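Local coordinates for protein prephenate dehydratase (Arthrobacter aurescens, PDB 3MWB) that probably converts prephenate into phenylpyruvate for phenylalanine biosynthesis and binds phenylalanine in its ACT domain, at residues V7-L12 against A52-V57; T42-V47 against I185-P190; D257-D262 against P292-A297; K201-V206 against S248-G253. All blocks are in the same frame, centred on the assembly; numbering follows the deposited sequence.

Interaction 1: V7-L12 against A52-V57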
loop_
_atom_site.group_PDB
_atom_site.type_symbol
_atom_site.label_atom_id
_atom_site.label_comp_id
_atom_site.label_asym_id
_atom_site.label_seq_id
_atom_site.Cartn_x
_atom_site.Cartn_y
_atom_site.Cartn_z
ATOM N N VAL A 7 34.425 31.549 14.845
ATOM C CA VAL A 7 33.048 31.035 14.512
ATOM C C VAL A 7 32.049 32.112 14.029
ATOM O O VAL A 7 31.807 33.110 14.712
ATOM C CB VAL A 7 32.471 30.144 15.670
ATOM C CG1 VAL A 7 33.018 30.580 17.037
ATOM C CG2 VAL A 7 30.933 30.100 15.658
ATOM N N THR A 8 31.462 31.894 12.852
ATOM C CA THR A 8 30.676 32.924 12.192
ATOM C C THR A 8 29.290 32.401 11.833
ATOM O O THR A 8 29.163 31.387 11.172
ATOM C CB THR A 8 31.376 33.407 10.891
ATOM O OG1 THR A 8 32.727 33.791 11.178
ATOM C CG2 THR A 8 30.642 34.591 10.278
ATOM N N TYR A 9 28.264 33.106 12.270
ATOM C CA TYR A 9 26.911 32.781 11.892
ATOM C C TYR A 9 26.351 33.843 10.987
ATOM O O TYR A 9 26.658 35.028 11.143
ATOM C CB TYR A 9 26.029 32.712 13.130
ATOM C CG TYR A 9 26.350 31.578 14.052
ATOM C CD1 TYR A 9 26.260 30.256 13.618
ATOM C CD2 TYR A 9 26.732 31.819 15.372
ATOM C CE1 TYR A 9 26.552 29.207 14.471
ATOM C CE2 TYR A 9 27.030 30.769 16.232
ATOM C CZ TYR A 9 26.935 29.471 15.775
ATOM O OH TYR A 9 27.214 28.430 16.623
ATOM N N THR A 10 25.528 33.419 10.038
ATOM C CA THR A 10 24.640 34.320 9.366
ATOM C C THR A 10 23.207 34.018 9.833
ATOM O O THR A 10 22.950 32.992 10.458
ATOM C CB THR A 10 24.743 34.227 7.836
ATOM O OG1 THR A 10 24.337 32.926 7.395
ATOM C CG2 THR A 10 26.191 34.504 7.364
ATOM N N PHE A 11 22.297 34.931 9.535
ATOM C CA PHE A 11 20.887 34.777 9.856
ATOM C C PHE A 11 20.100 35.732 8.998
ATOM O O PHE A 11 20.663 36.678 8.418
ATOM C CB PHE A 11 20.594 35.024 11.342
ATOM C CG PHE A 11 20.900 36.421 11.819
ATOM C CD1 PHE A 11 22.205 36.799 12.128
ATOM C CD2 PHE A 11 19.880 37.355 11.978
ATOM C CE1 PHE A 11 22.476 38.071 12.584
ATOM C CE2 PHE A 11 20.146 38.637 12.434
ATOM C CZ PHE A 11 21.442 38.999 12.735
ATOM N N LEU A 12 18.797 35.473 8.911
ATOM C CA LEU A 12 17.900 36.335 8.176
ATOM C C LEU A 12 17.776 37.648 8.952
ATOM O O LEU A 12 17.297 37.667 10.080
ATOM C CB LEU A 12 16.529 35.669 7.999
ATOM C CG LEU A 12 15.486 36.421 7.159
ATOM C CD1 LEU A 12 15.952 36.641 5.714
ATOM C CD2 LEU A 12 14.146 35.683 7.166
ATOM N N ALA A 52 30.963 31.413 6.272
ATOM C CA ALA A 52 30.270 31.378 7.557
ATOM C C ALA A 52 30.156 29.931 7.975
ATOM O O ALA A 52 30.110 29.037 7.135
ATOM C CB ALA A 52 28.878 32.018 7.455
ATOM N N ASP A 53 30.103 29.685 9.269
ATOM C CA ASP A 53 30.011 28.310 9.731
ATOM C C ASP A 53 28.605 27.749 9.620
ATOM O O ASP A 53 28.440 26.599 9.253
ATOM C CB ASP A 53 30.533 28.195 11.148
ATOM C CG ASP A 53 32.003 28.493 11.223
ATOM O OD1 ASP A 53 32.787 27.710 10.637
ATOM O OD2 ASP A 53 32.368 29.522 11.833
ATOM N N ALA A 54 27.603 28.554 9.948
ATOM C CA ALA A 54 26.230 28.080 9.941
ATOM C C ALA A 54 25.300 29.258 9.728
ATOM O O ALA A 54 25.666 30.403 10.010
ATOM C CB ALA A 54 25.917 27.373 11.247
ATOM N N ALA A 55 24.094 28.978 9.241
ATOM C CA ALA A 55 23.114 30.017 8.984
ATOM C C ALA A 55 21.832 29.678 9.738
ATOM O O ALA A 55 21.375 28.547 9.671
ATOM C CB ALA A 55 22.829 30.103 7.496
HETATM N N MSE A 56 21.274 30.654 10.452
HETATM C CA MSE A 56 20.051 30.469 11.212
HETATM C C MSE A 56 18.860 31.022 10.428
HETATM O O MSE A 56 18.749 32.236 10.219
HETATM C CB MSE A 56 20.144 31.153 12.577
HETATM C CG MSE A 56 18.942 30.875 13.494
HETATM SE SE MSE A 56 18.831 28.978 14.078
HETATM C CE MSE A 56 20.188 28.878 15.473
ATOM N N VAL A 57 17.976 30.121 10.007
ATOM C CA VAL A 57 16.865 30.500 9.146
ATOM C C VAL A 57 15.561 29.899 9.643
ATOM O O VAL A 57 15.571 28.806 10.216
ATOM C CB VAL A 57 17.140 30.117 7.664
ATOM C CG1 VAL A 57 18.354 30.896 7.118
ATOM C CG2 VAL A 57 17.356 28.597 7.498
#
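The Tyr9 ring meets Ala54 along its edge. The carbonyl O of Ala54 lies at that edge, in the ring plane, 3.7 Å from Tyr9 CD1. The methyl CB of Ala54 also packs on this side, 3.7 Å from Tyr9 CD1. Leu23 of helix 18-23 touches the Tyr9 side chain. The end of Phe11 leads away from segment 52-57, and the side chain touches Glu20; its CB still lies against CB of Met56, a selenomethionine.

Strands 8-12 and 54-60 run parallel, side by side, in the mixed sheet of a type II periplasmic-binding-protein fold. Strand 33-37 flanks strand 8-12 on its other edge, so the chain passes over strand 8-12 through helix 40-48 before it enters 54-60. This is a beta-alpha-beta crossover.

Tyr9, Phe11, Ala54 and Met56 share one face of the sheet. Leu23 packs on Tyr9, Phe11 and Met56 of this face. Thr10 and Ala55 share the other face, under helix 40-48. Thr10 CG2 rests 3.7 Å from Ala52 CB. With chi1 at 64°, Thr10 OG1 sits between the backbone N and the carbonyl carbon, beside the Ala55 methyl, and hydrogen-bonds to Ala43 O in the helix.

The ladder alternates between the strands. Thr10 N gives to Ala54 O at 3.0 Å, and Met56 N gives to Thr10 O at 2.9 Å. At the start of the ladder Thr8 O accepts from Asp53 N at 2.7 Å. Asp53 also returns a bond through its side chain: its OD2 takes the Thr8 N-H on the anti lone pair, at 2.7 Å and 159°.

Interaction 2: T42-V47 against I185-P190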
loop_
_atom_site.group_PDB
_atom_site.type_symbol
_atom_site.label_atom_id
_atom_site.label_comp_id
_atom_site.label_asym_id
_atom_site.label_seq_id
_atom_site.Cartn_x
_atom_site.Cartn_y
_atom_site.Cartn_z
ATOM N N THR A 42 20.869 34.526 0.634
ATOM C CA THR A 42 22.119 35.210 0.973
ATOM C C THR A 42 22.739 34.636 2.240
ATOM O O THR A 42 23.965 34.459 2.306
ATOM C CB THR A 42 21.908 36.732 1.095
ATOM O OG1 THR A 42 21.515 37.243 -0.184
ATOM C CG2 THR A 42 23.205 37.438 1.500
ATOM N N ALA A 43 21.902 34.328 3.236
ATOM C CA ALA A 43 22.400 33.697 4.472
ATOM C C ALA A 43 23.085 32.370 4.161
ATOM O O ALA A 43 24.197 32.089 4.650
ATOM C CB ALA A 43 21.260 33.488 5.504
ATOM N N LEU A 44 22.414 31.543 3.363
ATOM C CA LEU A 44 22.923 30.205 3.043
ATOM C C LEU A 44 24.120 30.250 2.096
ATOM O O LEU A 44 25.048 29.438 2.204
ATOM C CB LEU A 44 21.805 29.327 2.470
ATOM C CG LEU A 44 20.650 28.995 3.445
ATOM C CD1 LEU A 44 19.521 28.249 2.732
ATOM C CD2 LEU A 44 21.104 28.166 4.636
ATOM N N GLU A 45 24.077 31.197 1.170
ATOM C CA GLU A 45 25.140 31.420 0.214
ATOM C C GLU A 45 26.467 31.574 0.948
ATOM O O GLU A 45 27.464 30.959 0.570
ATOM C CB GLU A 45 24.849 32.721 -0.491
ATOM C CG GLU A 45 25.199 32.790 -1.905
ATOM C CD GLU A 45 24.568 34.013 -2.526
ATOM O OE1 GLU A 45 25.304 34.994 -2.781
ATOM O OE2 GLU A 45 23.325 34.004 -2.718
ATOM N N ARG A 46 26.469 32.381 2.006
ATOM C CA ARG A 46 27.702 32.632 2.751
ATOM C C ARG A 46 28.255 31.331 3.344
ATOM O O ARG A 46 29.467 31.092 3.310
ATOM C CB ARG A 46 27.507 33.720 3.829
ATOM N N VAL A 47 27.367 30.478 3.847
ATOM C CA VAL A 47 27.760 29.177 4.387
ATOM C C VAL A 47 28.338 28.294 3.269
ATOM O O VAL A 47 29.434 27.741 3.391
ATOM C CB VAL A 47 26.548 28.452 5.085
ATOM C CG1 VAL A 47 26.911 27.040 5.470
ATOM C CG2 VAL A 47 26.079 29.252 6.317
ATOM N N ILE A 185 16.007 26.518 11.844
ATOM C CA ILE A 185 17.041 25.514 11.631
ATOM C C ILE A 185 18.395 26.189 11.463
ATOM O O ILE A 185 18.502 27.296 10.928
ATOM C CB ILE A 185 16.733 24.545 10.429
ATOM C CG1 ILE A 185 16.391 25.339 9.157
ATOM C CG2 ILE A 185 15.639 23.555 10.812
ATOM C CD1 ILE A 185 16.301 24.510 7.884
ATOM N N LEU A 186 19.426 25.535 11.967
ATOM C CA LEU A 186 20.798 26.019 11.820
ATOM C C LEU A 186 21.483 25.106 10.815
ATOM O O LEU A 186 21.572 23.912 11.017
ATOM C CB LEU A 186 21.534 25.965 13.166
ATOM C CG LEU A 186 22.920 26.609 13.301
ATOM C CD1 LEU A 186 22.863 28.138 13.139
ATOM C CD2 LEU A 186 23.518 26.245 14.673
ATOM N N VAL A 187 21.955 25.681 9.725
ATOM C CA VAL A 187 22.385 24.896 8.589
ATOM C C VAL A 187 23.872 25.092 8.288
ATOM O O VAL A 187 24.321 26.213 8.185
ATOM C CB VAL A 187 21.541 25.276 7.361
ATOM C CG1 VAL A 187 21.927 24.422 6.188
ATOM C CG2 VAL A 187 20.036 25.101 7.690
ATOM N N SER A 188 24.627 24.004 8.135
ATOM C CA SER A 188 26.053 24.100 7.811
ATOM C C SER A 188 26.378 23.313 6.547
ATOM O O SER A 188 25.502 22.643 5.985
ATOM C CB SER A 188 26.896 23.572 8.972
ATOM O OG SER A 188 26.615 24.273 10.164
ATOM N N ARG A 189 27.632 23.390 6.108
ATOM C CA ARG A 189 28.143 22.498 5.073
ATOM C C ARG A 189 28.206 21.074 5.675
ATOM O O ARG A 189 28.288 20.940 6.896
ATOM C CB ARG A 189 29.554 22.935 4.623
ATOM C CG ARG A 189 29.610 24.309 3.930
ATOM C CD ARG A 189 31.029 24.680 3.441
ATOM N NE ARG A 189 32.036 24.786 4.511
ATOM C CZ ARG A 189 32.144 25.791 5.388
ATOM N NH1 ARG A 189 31.307 26.827 5.373
ATOM N NH2 ARG A 189 33.095 25.753 6.302
ATOM N N PRO A 190 28.177 20.013 4.825
ATOM C CA PRO A 190 28.228 18.635 5.337
ATOM C C PRO A 190 29.542 18.362 6.042
ATOM O O PRO A 190 30.582 18.813 5.589
ATOM C CB PRO A 190 28.167 17.771 4.063
ATOM C CG PRO A 190 27.682 18.642 3.003
ATOM C CD PRO A 190 28.107 20.040 3.350
#
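Leu44 touches Val187 with one methyl. Its CD2 comes within 4.0 Å of Val187 CB and also touches CG1. The two side chains cross obliquely. The first bond of the Leu44 side chain does not aim at segment 185-190; the outer methyl makes the approach. Leu80 touches both residues from a loop.

Glu45, next in the chain, takes no part and forms a salt bridge with Arg119 of the second subunit.

Val47 makes the largest share of the contact. Its CG1 is anti to the backbone N, chi1 172°, which lays this methyl over the strand backbone. CG1 lies 3.8 Å from Val187 O and 3.9 Å from Ser188 CA. The same methyl meets Arg189 CG at 4.1 Å.

The carbonyl of Val47, near the C-terminal end of helix 40-48, accepts a hydrogen bond from Arg189 NH1 at 2.9 Å. The oxygen lies close to the guanidinium plane, and the donor arrives on a lone pair in the carbonyl plane. A bend at chi3, -61°, lets NH1 reach Val47 O. NH1 also bonds Ala52 O, so one nitrogen ties two carbonyls. The positive group would suit the negative end of the helix dipole.

A helix laid by its leucine and valine on a sheet strand is the layered alpha/beta packing of the periplasmic-binding-protein fold of the dehydratase domain.

Interaction 3: D257-D262 against P292-A297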
loop_
_atom_site.group_PDB
_atom_site.type_symbol
_atom_site.label_atom_id
_atom_site.label_comp_id
_atom_site.label_asym_id
_atom_site.label_seq_id
_atom_site.Cartn_x
_atom_site.Cartn_y
_atom_site.Cartn_z
ATOM N N ASP A 257 20.399 4.844 12.999
ATOM C CA ASP A 257 19.366 3.867 13.354
ATOM C C ASP A 257 19.110 2.983 12.137
ATOM O O ASP A 257 18.935 3.490 11.025
ATOM C CB ASP A 257 18.075 4.566 13.735
ATOM C CG ASP A 257 18.239 5.487 14.935
ATOM O OD1 ASP A 257 19.074 5.199 15.811
ATOM O OD2 ASP A 257 17.538 6.501 14.990
ATOM N N SER A 258 19.075 1.670 12.351
ATOM C CA SER A 258 19.009 0.727 11.229
ATOM C C SER A 258 17.769 0.958 10.363
ATOM O O SER A 258 17.858 0.870 9.138
ATOM C CB SER A 258 19.058 -0.717 11.720
ATOM O OG SER A 258 20.272 -0.988 12.402
ATOM N N ARG A 259 16.631 1.271 10.989
ATOM C CA ARG A 259 15.390 1.460 10.232
ATOM C C ARG A 259 15.462 2.723 9.368
ATOM O O ARG A 259 14.836 2.797 8.333
ATOM C CB ARG A 259 14.148 1.511 11.152
ATOM C CG ARG A 259 14.167 2.695 12.113
ATOM C CD ARG A 259 13.104 2.578 13.232
ATOM N NE ARG A 259 13.127 3.791 14.065
ATOM C CZ ARG A 259 14.025 4.050 15.019
ATOM N NH1 ARG A 259 14.980 3.173 15.313
ATOM N NH2 ARG A 259 13.957 5.192 15.712
ATOM N N VAL A 260 16.257 3.698 9.802
ATOM C CA VAL A 260 16.357 4.962 9.098
ATOM C C VAL A 260 17.325 4.831 7.933
ATOM O O VAL A 260 17.016 5.279 6.839
ATOM C CB VAL A 260 16.758 6.128 10.038
ATOM C CG1 VAL A 260 16.909 7.442 9.240
ATOM C CG2 VAL A 260 15.718 6.302 11.191
ATOM N N ALA A 261 18.502 4.250 8.183
ATOM C CA ALA A 261 19.448 3.956 7.121
ATOM C C ALA A 261 18.770 3.122 6.053
ATOM O O ALA A 261 18.963 3.369 4.859
ATOM C CB ALA A 261 20.711 3.231 7.655
ATOM N N ASP A 262 18.006 2.124 6.478
ATOM C CA ASP A 262 17.299 1.279 5.529
ATOM C C ASP A 262 16.294 2.078 4.693
ATOM O O ASP A 262 16.268 1.946 3.470
ATOM C CB ASP A 262 16.624 0.101 6.229
ATOM C CG ASP A 262 16.492 -1.106 5.326
ATOM O OD1 ASP A 262 17.548 -1.603 4.853
ATOM O OD2 ASP A 262 15.340 -1.563 5.099
ATOM N N PRO A 292 7.343 -2.300 17.021
ATOM C CA PRO A 292 7.717 -3.714 16.981
ATOM C C PRO A 292 8.405 -4.048 15.669
ATOM O O PRO A 292 8.042 -3.491 14.608
ATOM C CB PRO A 292 6.364 -4.430 17.011
ATOM C CG PRO A 292 5.495 -3.507 17.791
ATOM C CD PRO A 292 5.921 -2.125 17.392
ATOM N N HIS A 293 9.382 -4.946 15.739
ATOM C CA HIS A 293 9.991 -5.500 14.529
ATOM C C HIS A 293 10.940 -4.501 13.870
ATOM O O HIS A 293 11.473 -4.792 12.810
ATOM C CB HIS A 293 8.932 -5.879 13.461
ATOM C CG HIS A 293 7.726 -6.603 13.976
ATOM N ND1 HIS A 293 6.452 -6.339 13.512
ATOM C CD2 HIS A 293 7.596 -7.627 14.857
ATOM C CE1 HIS A 293 5.590 -7.146 14.101
ATOM N NE2 HIS A 293 6.257 -7.937 14.924
ATOM N N THR A 294 11.129 -3.310 14.445
ATOM C CA THR A 294 11.936 -2.294 13.719
ATOM C C THR A 294 13.167 -1.829 14.455
ATOM O O THR A 294 13.864 -0.892 13.984
ATOM C CB THR A 294 11.142 -1.036 13.322
ATOM O OG1 THR A 294 10.871 -0.256 14.492
ATOM C CG2 THR A 294 9.830 -1.398 12.602
ATOM N N SER A 295 13.445 -2.461 15.593
ATOM C CA SER A 295 14.638 -2.106 16.371
ATOM C C SER A 295 15.913 -2.511 15.641
ATOM O O SER A 295 15.903 -3.342 14.718
ATOM C CB SER A 295 14.607 -2.739 17.773
ATOM O OG SER A 295 14.770 -4.129 17.680
ATOM N N ASP A 296 17.020 -1.900 16.039
ATOM C CA ASP A 296 18.290 -2.230 15.459
ATOM C C ASP A 296 18.513 -3.742 15.589
ATOM O O ASP A 296 19.051 -4.377 14.674
ATOM C CB ASP A 296 19.392 -1.414 16.138
ATOM C CG ASP A 296 19.492 0.021 15.600
ATOM O OD1 ASP A 296 18.577 0.516 14.877
ATOM O OD2 ASP A 296 20.522 0.662 15.896
ATOM N N ALA A 297 18.061 -4.306 16.708
ATOM C CA ALA A 297 18.211 -5.729 16.999
ATOM C C ALA A 297 17.438 -6.596 16.015
ATOM O O ALA A 297 17.976 -7.590 15.520
ATOM C CB ALA A 297 17.828 -6.062 18.464
HETATM O O HOH W 1 19.620 2.952 17.059
HETATM O O HOH W 2 20.944 -3.409 13.029
HETATM O O HOH W 3 16.130 0.639 13.985
#
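Asp296 reaches across to the start of helix 258-270 and binds Ser258. Its OD1 accepts from Ser258 N at 2.8 Å, with an N-H...O angle of 161°. The donor lies above the carboxylate plane, 42° out of it. Asp257 holds the N-cap position, but its side chain makes no capping bond, and OD2 accepts from His254 N instead. Its carbonyl O takes both Val260 N and Ala261 N.

Three waters fill out the polar network. One donates to Asp257 OD1 and, at 2.7 Å, to Asp296 OD2, which probably eases the repulsion between the carboxylates. A second joins Ser258 OG to Asp296 O. The third accepts from Arg259 N and NH1 and donates to Thr294 O and Asp296 OD1, the last at 2.6 Å.

The Arg259 chain runs extended from CG to NE and passes Thr294, with CD 3.6 Å from Thr294 O. Thr294 OG1 hydrogen-bonds to Ala291 O, and Ser295 OG caps Ala298 N. Phe299 of helix 296-311 packs on both Ser258 and Arg259.

With an alanine in place of Asp296, Ser258 N would probably lose its acceptor, and two of the waters a partner.

The carboxylate stands at the positive end of the helix dipole, with Arg259 NH1 beyond a salt bridge. One direct N-H bond and three waters carry the contact. Arg259 NH2 lies a long 3.9 Å from Asp257 OD2, so ion pairing seems secondary.

Interaction 4: K201-V206 against S248-G253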
loop_
_atom_site.group_PDB
_atom_site.type_symbol
_atom_site.label_atom_id
_atom_site.label_comp_id
_atom_site.label_asym_id
_atom_site.label_seq_id
_atom_site.Cartn_x
_atom_site.Cartn_y
_atom_site.Cartn_z
ATOM N N LYS A 201 15.834 13.939 14.844
ATOM C CA LYS A 201 15.061 14.190 13.656
ATOM C C LYS A 201 15.982 13.991 12.450
ATOM O O LYS A 201 17.175 14.306 12.507
ATOM C CB LYS A 201 14.561 15.635 13.716
ATOM C CG LYS A 201 13.349 15.940 12.879
ATOM C CD LYS A 201 12.783 17.354 13.196
ATOM C CE LYS A 201 11.700 17.380 14.275
ATOM N NZ LYS A 201 11.227 18.787 14.468
ATOM N N THR A 202 15.434 13.462 11.361
ATOM C CA THR A 202 16.169 13.370 10.111
ATOM C C THR A 202 15.359 14.043 9.022
ATOM O O THR A 202 14.162 13.778 8.874
ATOM C CB THR A 202 16.550 11.899 9.750
ATOM O OG1 THR A 202 17.461 11.375 10.730
ATOM C CG2 THR A 202 17.232 11.793 8.351
ATOM N N THR A 203 16.018 14.909 8.255
ATOM C CA THR A 203 15.378 15.656 7.172
ATOM C C THR A 203 15.949 15.240 5.811
ATOM O O THR A 203 17.174 15.083 5.649
ATOM C CB THR A 203 15.521 17.209 7.378
ATOM O OG1 THR A 203 14.991 17.592 8.657
ATOM C CG2 THR A 203 14.768 18.003 6.295
ATOM N N VAL A 204 15.058 15.087 4.838
ATOM C CA VAL A 204 15.422 14.780 3.461
ATOM C C VAL A 204 14.592 15.583 2.460
ATOM O O VAL A 204 13.483 16.031 2.762
ATOM C CB VAL A 204 15.246 13.283 3.113
ATOM C CG1 VAL A 204 16.256 12.446 3.829
ATOM C CG2 VAL A 204 13.791 12.795 3.387
ATOM N N VAL A 205 15.135 15.748 1.258
ATOM C CA VAL A 205 14.367 16.330 0.172
ATOM C C VAL A 205 14.346 15.308 -0.937
ATOM O O VAL A 205 15.410 14.888 -1.406
ATOM C CB VAL A 205 14.977 17.674 -0.329
ATOM C CG1 VAL A 205 14.297 18.107 -1.676
ATOM C CG2 VAL A 205 14.842 18.752 0.743
ATOM N N VAL A 206 13.147 14.879 -1.329
ATOM C CA VAL A 206 12.996 13.801 -2.317
ATOM C C VAL A 206 12.334 14.331 -3.588
ATOM O O VAL A 206 11.154 14.711 -3.575
ATOM C CB VAL A 206 12.196 12.578 -1.752
ATOM C CG1 VAL A 206 12.221 11.385 -2.724
ATOM C CG2 VAL A 206 12.725 12.188 -0.339
ATOM N N SER A 248 9.675 17.800 0.826
ATOM C CA SER A 248 10.480 18.160 1.985
ATOM C C SER A 248 9.908 17.423 3.202
ATOM O O SER A 248 8.712 17.538 3.523
ATOM C CB SER A 248 10.411 19.672 2.189
ATOM O OG SER A 248 11.369 20.142 3.120
ATOM N N ILE A 249 10.744 16.634 3.861
ATOM C CA ILE A 249 10.233 15.666 4.839
ATOM C C ILE A 249 11.104 15.646 6.096
ATOM O O ILE A 249 12.342 15.603 6.004
ATOM C CB ILE A 249 10.187 14.224 4.226
ATOM C CG1 ILE A 249 9.151 14.118 3.085
ATOM C CG2 ILE A 249 9.858 13.176 5.293
ATOM C CD1 ILE A 249 9.326 12.894 2.205
ATOM N N ASP A 250 10.461 15.683 7.267
ATOM C CA ASP A 250 11.163 15.412 8.543
ATOM C C ASP A 250 10.676 14.081 9.081
ATOM O O ASP A 250 9.451 13.864 9.193
ATOM C CB ASP A 250 10.902 16.498 9.611
ATOM C CG ASP A 250 11.351 17.906 9.177
ATOM O OD1 ASP A 250 12.251 18.042 8.306
ATOM O OD2 ASP A 250 10.807 18.891 9.732
ATOM N N ALA A 251 11.621 13.186 9.390
ATOM C CA ALA A 251 11.323 11.891 10.026
ATOM C C ALA A 251 11.870 11.849 11.439
ATOM O O ALA A 251 12.878 12.528 11.741
ATOM C CB ALA A 251 11.916 10.750 9.199
ATOM N N ASP A 252 11.207 11.089 12.312
ATOM C CA ASP A 252 11.736 10.764 13.655
ATOM C C ASP A 252 12.860 9.761 13.511
ATOM O O ASP A 252 12.673 8.687 12.916
ATOM C CB ASP A 252 10.678 10.089 14.517
ATOM C CG ASP A 252 9.563 11.024 14.939
ATOM O OD1 ASP A 252 9.665 12.252 14.681
ATOM O OD2 ASP A 252 8.589 10.524 15.563
ATOM N N GLY A 253 14.029 10.081 14.049
ATOM C CA GLY A 253 15.120 9.152 13.981
ATOM C C GLY A 253 16.433 9.744 13.553
ATOM O O GLY A 253 16.530 10.908 13.124
HETATM O O HOH W 4 9.550 18.501 12.062
#
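Strands 201-206 and 248-252 run antiparallel at 156°, with Thr202-Ala251 and Val204-Ile249 as the hydrogen-bonded pairs. Ala251 N gives to Thr202 O at 2.7 Å, almost straight at 178°. Thr202 OG1 donates to Gly253 O at 2.6 Å from above the carbonyl plane.

On the opposite face Thr203 and Asp250 lie side by side. Thr203 OG1 is anti to the carbonyl carbon, chi1 -56°, and gives to Asp250 OD1 at 2.8 Å from above the carboxylate plane. It also bonds Tyr280 OH. Asp250 OD2 pairs with Arg232, a residue of the phenylalanine pocket. A water links OD2 to Lys201 NZ, which salt-bridges Glu85. A valine replacing Thr203 would probably cost Asp250 OD1 and the Tyr280 hydroxyl a shared partner.

The Thr202 face turns apolar further along. Val204 CG2 packs 4.0 Å from Ile249 CB, and Ile249 reaches Leu220 and Phe223 of helix 215-224. A four-stranded antiparallel sheet in the order 2-3-1-4, backed by helices, is the ferredoxin-like fold of ACT domains; here strands 200-207 and 245-252 are its central pair.

Overall arrangement
Interactions 1 and 2 belong to the dehydratase domain and touch. Strands 54-60 and 181-188 are neighbours in one sheet, and helix 40-48 lies on it. Interaction 1 is a buried parallel pairing of strands; interaction 2 packs helix on strand with aliphatic side chains, plus one arginine at its outer end. Interaction 4 is also a buried strand pair, but antiparallel, in the ACT domain, with polar and charged side chains on one face. Interaction 3 is only partly buried and water-rich. It touches interaction 4 through Val260, which packs on Gly253. The centres of interactions 1 and 3 lie about 34 Å apart.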